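Local coordinates for protein CalS13 (Micromonospora echinospora, PDB 4ZAS) that binds a dTDP-keto-deoxysugar and probably acts as a pyridoxal 5'-phosphate-dependent sugar aminotransferase, at residues A[77-81]-A[270-274]; A[69-73]-A[206-210]; A[59-63]-A[278-282]. One frame throughout, in Å; residues are numbered along the deposited sequence.

Interaction 1 (A[77-81]-A[270-274]); sequences VSVNC and RFILN
Val79 and Asn80, at the end of strand 76-79, close on the backbone of Phe271, whose carbonyl oxygen is the centre of the tight part. This oxygen sits 3.1 Å from Val79 CA in a CA-H...O contact, and it accepts a weak, bent hydrogen bond from Asn80 N (2.8 Å, 122° at the hydrogen). Ile272 O also presses on this corner, 3.3 Å from Asn80 CB. Asn80 holds CG between its own backbone N and carbonyl carbon (chi1 58°), which lays the amide beside the Phe271 backbone, with OD1 oblique to the ring. Val79 CG1 lies alongside Phe271 CB at 4.1 Å, both side chains pointing the same way and both touching Leu88 of helix 82-94. On the other flank Leu273 covers the strand: its CD1 touches Val79 O at 3.6 Å, and its CB meets Ser78 OG at 3.7 Å. Packing is looser where waters enter. One water donates to Ser78 OG (3.0 Å) and lies so close to Leu273 N that its exact position is doubtful, while the hydroxyl also bonds to Glu64 of helix 58-71. A second water, in plane at the edge of the Phe271 ring, donates to Arg270 O and takes a weak, 3.4 Å bond from Asn80 ND2; here Asn80 is partly exposed and packs on Asn80 of the second subunit. The strand is an outermost one, within this chain, of the seven-stranded sheet of the aminotransferase fold. Arg270 reaches past the contact to Glu55 and to the pyridoxal-phosphate-lysine of the second subunit. The join therefore rests on backbone polarity and close carbon packing, with water taking part where polar groups do not meet directly, and it places the loop carrying Arg270 beside the neighbouring subunit's cofactor.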
loop_
_atom_site.group_PDB
_atom_site.type_symbol
_atom_site.label_atom_id
_atom_site.label_comp_id
_atom_site.label_asym_id
_atom_site.label_seq_id
_atom_site.Cartn_x
_atom_site.Cartn_y
_atom_site.Cartn_z
ATOM N N VAL A 77 -1.625 -10.526 -11.150
ATOM C CA VAL A 77 -1.618 -10.378 -9.712
ATOM C C VAL A 77 -2.110 -8.989 -9.337
ATOM O O VAL A 77 -1.382 -8.014 -9.516
ATOM C CB VAL A 77 -0.203 -10.633 -9.143
ATOM C CG1 VAL A 77 -0.181 -10.431 -7.629
ATOM C CG2 VAL A 77 0.268 -12.028 -9.514
ATOM N N SER A 78 -3.327 -8.881 -8.808
ATOM C CA SER A 78 -3.845 -7.573 -8.389
ATOM C C SER A 78 -3.052 -7.038 -7.174
ATOM O O SER A 78 -2.453 -7.820 -6.403
ATOM C CB SER A 78 -5.343 -7.659 -8.062
ATOM O OG SER A 78 -5.595 -8.522 -6.945
ATOM N N VAL A 79 -2.992 -5.709 -7.048
ATOM C CA VAL A 79 -2.298 -5.048 -5.933
ATOM C C VAL A 79 -3.085 -3.791 -5.562
ATOM O O VAL A 79 -3.976 -3.394 -6.300
ATOM C CB VAL A 79 -0.834 -4.697 -6.274
ATOM C CG1 VAL A 79 0.106 -5.921 -6.175
ATOM C CG2 VAL A 79 -0.760 -4.013 -7.647
ATOM N N ASN A 80 -2.754 -3.158 -4.433
ATOM C CA ASN A 80 -3.608 -2.087 -3.914
ATOM C C ASN A 80 -3.319 -0.716 -4.562
ATOM O O ASN A 80 -3.983 0.263 -4.232
ATOM C CB ASN A 80 -3.556 -2.007 -2.357
ATOM C CG ASN A 80 -2.156 -1.777 -1.789
ATOM O OD1 ASN A 80 -1.172 -1.617 -2.511
ATOM N ND2 ASN A 80 -2.079 -1.726 -0.460
ATOM N N CYS A 81 -2.312 -0.658 -5.437
ATOM C CA CYS A 81 -2.065 0.479 -6.350
ATOM C C CYS A 81 -0.943 0.146 -7.334
ATOM O O CYS A 81 -0.207 -0.824 -7.142
ATOM C CB CYS A 81 -1.712 1.773 -5.601
ATOM S SG CYS A 81 -0.279 1.716 -4.547
ATOM N N ARG A 270 2.538 -6.077 1.963
ATOM C CA ARG A 270 1.111 -6.180 2.221
ATOM C C ARG A 270 0.428 -5.297 1.181
ATOM O O ARG A 270 0.101 -4.133 1.430
ATOM C CB ARG A 270 0.822 -5.784 3.676
ATOM C CG ARG A 270 -0.581 -5.363 4.069
ATOM C CD ARG A 270 -1.643 -6.380 3.786
ATOM N NE ARG A 270 -2.731 -6.219 4.752
ATOM C CZ ARG A 270 -3.956 -5.795 4.471
ATOM N NH1 ARG A 270 -4.293 -5.469 3.233
ATOM N NH2 ARG A 270 -4.846 -5.699 5.445
ATOM N N PHE A 271 0.252 -5.886 -0.001
ATOM C CA PHE A 271 -0.096 -5.174 -1.219
ATOM C C PHE A 271 -1.399 -5.665 -1.844
ATOM O O PHE A 271 -1.752 -5.237 -2.929
ATOM C CB PHE A 271 1.022 -5.335 -2.261
ATOM C CG PHE A 271 2.250 -4.486 -2.009
ATOM C CD1 PHE A 271 2.212 -3.409 -1.139
ATOM C CD2 PHE A 271 3.445 -4.764 -2.672
ATOM C CE1 PHE A 271 3.356 -2.627 -0.922
ATOM C CE2 PHE A 271 4.580 -3.991 -2.453
ATOM C CZ PHE A 271 4.536 -2.924 -1.569
ATOM N N ILE A 272 -2.141 -6.517 -1.151
ATOM C CA ILE A 272 -3.334 -7.108 -1.744
ATOM C C ILE A 272 -4.406 -6.056 -2.057
ATOM O O ILE A 272 -4.503 -5.031 -1.386
ATOM C CB ILE A 272 -3.885 -8.217 -0.832
ATOM C CG1 ILE A 272 -4.175 -7.678 0.565
ATOM C CG2 ILE A 272 -2.876 -9.340 -0.717
ATOM C CD1 ILE A 272 -5.149 -8.526 1.342
ATOM N N LEU A 273 -5.189 -6.325 -3.101
ATOM C CA LEU A 273 -6.361 -5.527 -3.462
ATOM C C LEU A 273 -7.556 -6.135 -2.768
ATOM O O LEU A 273 -7.706 -7.352 -2.782
ATOM C CB LEU A 273 -6.573 -5.540 -4.982
ATOM C CG LEU A 273 -7.787 -4.800 -5.547
ATOM C CD1 LEU A 273 -7.493 -3.320 -5.626
ATOM C CD2 LEU A 273 -8.209 -5.333 -6.921
ATOM N N ASN A 274 -8.452 -5.325 -2.216
ATOM C CA ASN A 274 -9.534 -5.932 -1.449
ATOM C C ASN A 274 -10.785 -6.162 -2.280
ATOM O O ASN A 274 -10.851 -5.762 -3.451
ATOM C CB ASN A 274 -9.856 -5.102 -0.195
ATOM C CG ASN A 274 -10.455 -3.729 -0.488
ATOM O OD1 ASN A 274 -10.957 -3.428 -1.590
ATOM N ND2 ASN A 274 -10.435 -2.882 0.549
HETATM O O HOH W 1 -4.821 -8.651 -4.074
HETATM O O HOH W 2 0.581 -1.010 1.514
#

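Interaction 2 (A[69-73]-A[206-210]); sequences SRIGN and PLGTH
The amide of Asn73 reaches Gly208 because CG stands opposite its own backbone N (chi1 -176°), while Thr209, with chi1 57°, folds OG1 back onto its own turn. That turn, Pro206 to Thr209, is a type II beta turn leading out of strand 205-206, and it meets the C-terminal end of helix 58-71. Ile71 O, on the last helical turn, is covered by two carbons, Pro206 CG at 3.1 Å and Thr209 CG2 at 3.2 Å. The branch methyl CG2 of Ile71 rests against Leu207 O at 3.5 Å and near Gly208 CA. A side chain on Gly208 would collide with that methyl, and the positive phi of this turn position calls for glycine in any case. Ile71 also packs on Phe231 and Val233 of strand 230-233, which sets the end of the helix against the central sheet. Within the turn, Thr209 OG1 donates to Pro206 O over 2.6 Å in the carbonyl plane. Asn73 ND2 serves two carbonyls, Leu234 O and Gly208 O; the bond to the latter is 3.1 Å long and nearly straight (174°), with the oxygen lying in the Asn73 amide plane.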
loop_
_atom_site.group_PDB
_atom_site.type_symbol
_atom_site.label_atom_id
_atom_site.label_comp_id
_atom_site.label_asym_id
_atom_site.label_seq_id
_atom_site.Cartn_x
_atom_site.Cartn_y
_atom_site.Cartn_z
ATOM N N SER A 69 -8.123 -12.472 -19.073
ATOM C CA SER A 69 -8.818 -12.958 -20.247
ATOM C C SER A 69 -8.763 -11.914 -21.361
ATOM O O SER A 69 -8.638 -12.259 -22.532
ATOM C CB SER A 69 -10.270 -13.289 -19.893
ATOM O OG SER A 69 -10.914 -13.983 -20.943
ATOM N N ARG A 70 -8.802 -10.641 -20.979
ATOM C CA ARG A 70 -8.744 -9.542 -21.936
ATOM C C ARG A 70 -7.357 -9.334 -22.480
ATOM O O ARG A 70 -7.153 -9.212 -23.684
ATOM C CB ARG A 70 -9.209 -8.251 -21.281
ATOM C CG ARG A 70 -10.672 -8.250 -20.955
ATOM C CD ARG A 70 -11.149 -6.832 -20.926
ATOM N NE ARG A 70 -12.592 -6.738 -20.813
ATOM C CZ ARG A 70 -13.263 -5.715 -21.307
ATOM N NH1 ARG A 70 -12.583 -4.754 -21.926
ATOM N NH2 ARG A 70 -14.585 -5.654 -21.199
ATOM N N ILE A 71 -6.399 -9.295 -21.566
ATOM C CA ILE A 71 -5.010 -9.060 -21.914
ATOM C C ILE A 71 -4.501 -10.263 -22.686
ATOM O O ILE A 71 -3.632 -10.142 -23.527
ATOM C CB ILE A 71 -4.183 -8.774 -20.663
ATOM C CG1 ILE A 71 -4.593 -7.426 -20.076
ATOM C CG2 ILE A 71 -2.693 -8.814 -20.975
ATOM C CD1 ILE A 71 -3.812 -7.035 -18.887
ATOM N N GLY A 72 -5.056 -11.433 -22.411
ATOM C CA GLY A 72 -4.621 -12.627 -23.111
ATOM C C GLY A 72 -3.446 -13.274 -22.420
ATOM O O GLY A 72 -2.742 -14.068 -23.023
ATOM N N ASN A 73 -3.249 -12.924 -21.148
ATOM C CA ASN A 73 -2.215 -13.487 -20.274
ATOM C C ASN A 73 -2.805 -13.703 -18.883
ATOM O O ASN A 73 -3.161 -12.738 -18.199
ATOM C CB ASN A 73 -1.010 -12.558 -20.191
ATOM C CG ASN A 73 0.130 -13.141 -19.373
ATOM O OD1 ASN A 73 -0.036 -14.141 -18.667
ATOM N ND2 ASN A 73 1.281 -12.481 -19.416
ATOM N N PRO A 206 -2.299 -6.870 -27.014
ATOM C CA PRO A 206 -2.305 -6.012 -25.825
ATOM C C PRO A 206 -1.007 -6.010 -25.027
ATOM O O PRO A 206 -0.244 -6.970 -25.034
ATOM C CB PRO A 206 -3.463 -6.588 -24.976
ATOM C CG PRO A 206 -3.850 -7.866 -25.604
ATOM C CD PRO A 206 -3.462 -7.768 -27.057
ATOM N N LEU A 207 -0.742 -4.893 -24.372
ATOM C CA LEU A 207 0.419 -4.800 -23.538
ATOM C C LEU A 207 0.231 -5.789 -22.407
ATOM O O LEU A 207 -0.874 -5.930 -21.875
ATOM C CB LEU A 207 0.606 -3.390 -23.011
ATOM C CG LEU A 207 0.776 -2.296 -24.055
ATOM C CD1 LEU A 207 0.867 -0.906 -23.349
ATOM C CD2 LEU A 207 2.011 -2.603 -24.862
ATOM N N GLY A 208 1.313 -6.477 -22.053
ATOM C CA GLY A 208 1.255 -7.564 -21.097
ATOM C C GLY A 208 1.545 -8.899 -21.753
ATOM O O GLY A 208 1.685 -9.918 -21.065
ATOM N N THR A 209 1.675 -8.893 -23.082
ATOM C CA THR A 209 1.914 -10.129 -23.829
ATOM C C THR A 209 3.281 -10.215 -24.515
ATOM O O THR A 209 3.534 -11.145 -25.274
ATOM C CB THR A 209 0.808 -10.350 -24.913
ATOM O OG1 THR A 209 0.763 -9.217 -25.800
ATOM C CG2 THR A 209 -0.539 -10.469 -24.267
ATOM N N HIS A 210 4.196 -9.322 -24.174
ATOM C CA HIS A 210 5.455 -9.239 -24.920
ATOM C C HIS A 210 6.668 -9.730 -24.138
ATOM O O HIS A 210 7.802 -9.363 -24.456
ATOM C CB HIS A 210 5.661 -7.782 -25.373
ATOM C CG HIS A 210 4.560 -7.277 -26.256
ATOM N ND1 HIS A 210 3.483 -6.565 -25.769
ATOM C CD2 HIS A 210 4.351 -7.415 -27.593
ATOM C CE1 HIS A 210 2.664 -6.276 -26.769
ATOM N NE2 HIS A 210 3.168 -6.780 -27.885
#

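Interaction 3 (A[59-63]-A[278-282]); sequences TVAEY and GAIGL
A helix-helix packing joins the N-terminal part of helix 58-71 to that of helix 275-305: Thr59 and Tyr63 face Gly278 and Gly281, the two short axes running 8.4 Å apart at 35°. The missing side chains permit this closeness. A beta carbon on Gly278 would strike Val60 CA, and one on Gly281 would run into Tyr63 CE1, which instead lies 3.8 Å from Gly281 CA. Thr59 packs its methyl onto the Gly278-Ala279 backbone: CG2, which stands anti to the backbone N, comes 3.4 Å from Ala279 N and 3.6 Å from Gly278 C. Tyr63 likewise has CG anti to its N (chi1 165°), which swings the ring across Gly281 so that CD1 and CE1 do the touching, while its CB sits 3.9 Å from Gly278 O. In the aminotransferase fold this helix pair packs on loops, Tyr63 touching Thr218, Thr226 and Leu273, and Glu275 accepts hydrogen bonds from Thr59 N and Val60 N at the start of the first helix. The second subunit is near too, as its Ile276 packs on Ile280. Leu282 lies against Tyr63 and Glu62. Its CG lies 4.0 Å from Tyr63 CB, CD2 reaches Tyr63 CA, and CD1 meets the side chain of exposed Glu62. That extended glutamate crosses the leucine at about a right angle, its CD 3.5 Å from Leu282 CD1, a purely van der Waals contact of a methyl with the carboxylate carbon. An alanine in place of Leu282 would probably open a gap beside Tyr63 CB and leave Glu62 without the methyls it lies across, free to turn. Arg44 of helix 41-49 adjoins the same leucine.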
loop_
_atom_site.group_PDB
_atom_site.type_symbol
_atom_site.label_atom_id
_atom_site.label_comp_id
_atom_site.label_asym_id
_atom_site.label_seq_id
_atom_site.Cartn_x
_atom_site.Cartn_y
_atom_site.Cartn_z
ATOM N N THR A 59 -13.996 -12.409 -5.182
ATOM C CA THR A 59 -14.276 -11.326 -6.111
ATOM C C THR A 59 -13.001 -10.822 -6.774
ATOM O O THR A 59 -12.954 -10.663 -7.989
ATOM C CB THR A 59 -14.980 -10.150 -5.405
ATOM O OG1 THR A 59 -16.279 -10.568 -4.980
ATOM C CG2 THR A 59 -15.138 -8.975 -6.349
ATOM N N VAL A 60 -11.954 -10.619 -5.987
ATOM C CA VAL A 60 -10.664 -10.205 -6.533
ATOM C C VAL A 60 -10.114 -11.234 -7.521
ATOM O O VAL A 60 -9.564 -10.875 -8.561
ATOM C CB VAL A 60 -9.667 -9.955 -5.406
ATOM C CG1 VAL A 60 -8.282 -9.937 -5.944
ATOM C CG2 VAL A 60 -10.005 -8.639 -4.687
ATOM N N ALA A 61 -10.250 -12.515 -7.195
ATOM C CA ALA A 61 -9.820 -13.570 -8.110
ATOM C C ALA A 61 -10.627 -13.532 -9.409
ATOM O O ALA A 61 -10.076 -13.747 -10.478
ATOM C CB ALA A 61 -9.935 -14.932 -7.455
ATOM N N GLU A 62 -11.932 -13.273 -9.306
ATOM C CA GLU A 62 -12.807 -13.196 -10.483
ATOM C C GLU A 62 -12.375 -12.036 -11.377
ATOM O O GLU A 62 -12.407 -12.137 -12.600
ATOM C CB GLU A 62 -14.279 -13.016 -10.092
ATOM C CG GLU A 62 -15.184 -12.918 -11.309
ATOM C CD GLU A 62 -16.643 -12.600 -10.994
ATOM O OE1 GLU A 62 -17.034 -12.563 -9.812
ATOM O OE2 GLU A 62 -17.408 -12.384 -11.959
ATOM N N TYR A 63 -12.010 -10.925 -10.750
ATOM C CA TYR A 63 -11.481 -9.770 -11.451
ATOM C C TYR A 63 -10.139 -10.071 -12.147
ATOM O O TYR A 63 -9.977 -9.808 -13.338
ATOM C CB TYR A 63 -11.360 -8.610 -10.462
ATOM C CG TYR A 63 -10.517 -7.436 -10.906
ATOM C CD1 TYR A 63 -10.922 -6.602 -11.953
ATOM C CD2 TYR A 63 -9.350 -7.107 -10.219
ATOM C CE1 TYR A 63 -10.170 -5.504 -12.325
ATOM C CE2 TYR A 63 -8.585 -6.009 -10.598
ATOM C CZ TYR A 63 -9.006 -5.209 -11.647
ATOM O OH TYR A 63 -8.234 -4.126 -12.019
ATOM N N GLY A 278 -11.949 -5.219 -6.231
ATOM C CA GLY A 278 -12.293 -6.213 -7.219
ATOM C C GLY A 278 -13.706 -6.020 -7.737
ATOM O O GLY A 278 -13.943 -6.139 -8.929
ATOM N N ALA A 279 -14.642 -5.698 -6.851
ATOM C CA ALA A 279 -16.032 -5.516 -7.266
ATOM C C ALA A 279 -16.187 -4.342 -8.256
ATOM O O ALA A 279 -16.811 -4.485 -9.312
ATOM C CB ALA A 279 -16.909 -5.304 -6.052
ATOM N N ILE A 280 -15.582 -3.203 -7.918
ATOM C CA ILE A 280 -15.589 -2.007 -8.756
ATOM C C ILE A 280 -14.945 -2.288 -10.112
ATOM O O ILE A 280 -15.479 -1.920 -11.157
ATOM C CB ILE A 280 -14.889 -0.869 -8.019
ATOM C CG1 ILE A 280 -15.696 -0.532 -6.754
ATOM C CG2 ILE A 280 -14.706 0.361 -8.926
ATOM C CD1 ILE A 280 -14.928 0.338 -5.754
ATOM N N GLY A 281 -13.807 -2.965 -10.086
ATOM C CA GLY A 281 -13.117 -3.379 -11.291
ATOM C C GLY A 281 -13.951 -4.229 -12.230
ATOM O O GLY A 281 -13.883 -4.060 -13.445
ATOM N N LEU A 282 -14.695 -5.182 -11.672
ATOM C CA LEU A 282 -15.559 -6.037 -12.472
ATOM C C LEU A 282 -16.672 -5.241 -13.164
ATOM O O LEU A 282 -17.008 -5.521 -14.315
ATOM C CB LEU A 282 -16.169 -7.139 -11.608
ATOM C CG LEU A 282 -15.277 -8.347 -11.379
ATOM C CD1 LEU A 282 -15.893 -9.233 -10.327
ATOM C CD2 LEU A 282 -15.125 -9.097 -12.682
#

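Along the chain the order is 59-63, 69-73, 77-81, then 206-210, 270-274 and 278-282. Interactions 1 and 2 thus interleave, and both are nested inside the loop closed by interaction 3. Helix 58-71 supplies interaction 3 near its start and interaction 2 at its end, their centres about 18 Å apart, and it leads into strand 76-79 of interaction 1. The centres of interactions 1 and 3 are about 11 Å apart and the two touch: Val60 CG1 meets Ser78 OG at 3.2 Å, and Val60 CG2 lies 3.3 Å from Leu273 O. The centre of interaction 2 is about 19 Å from that of interaction 1. Together they tie this early helix-strand unit to later segments of the aminotransferase fold, near the subunit interface at interactions 1 and 3.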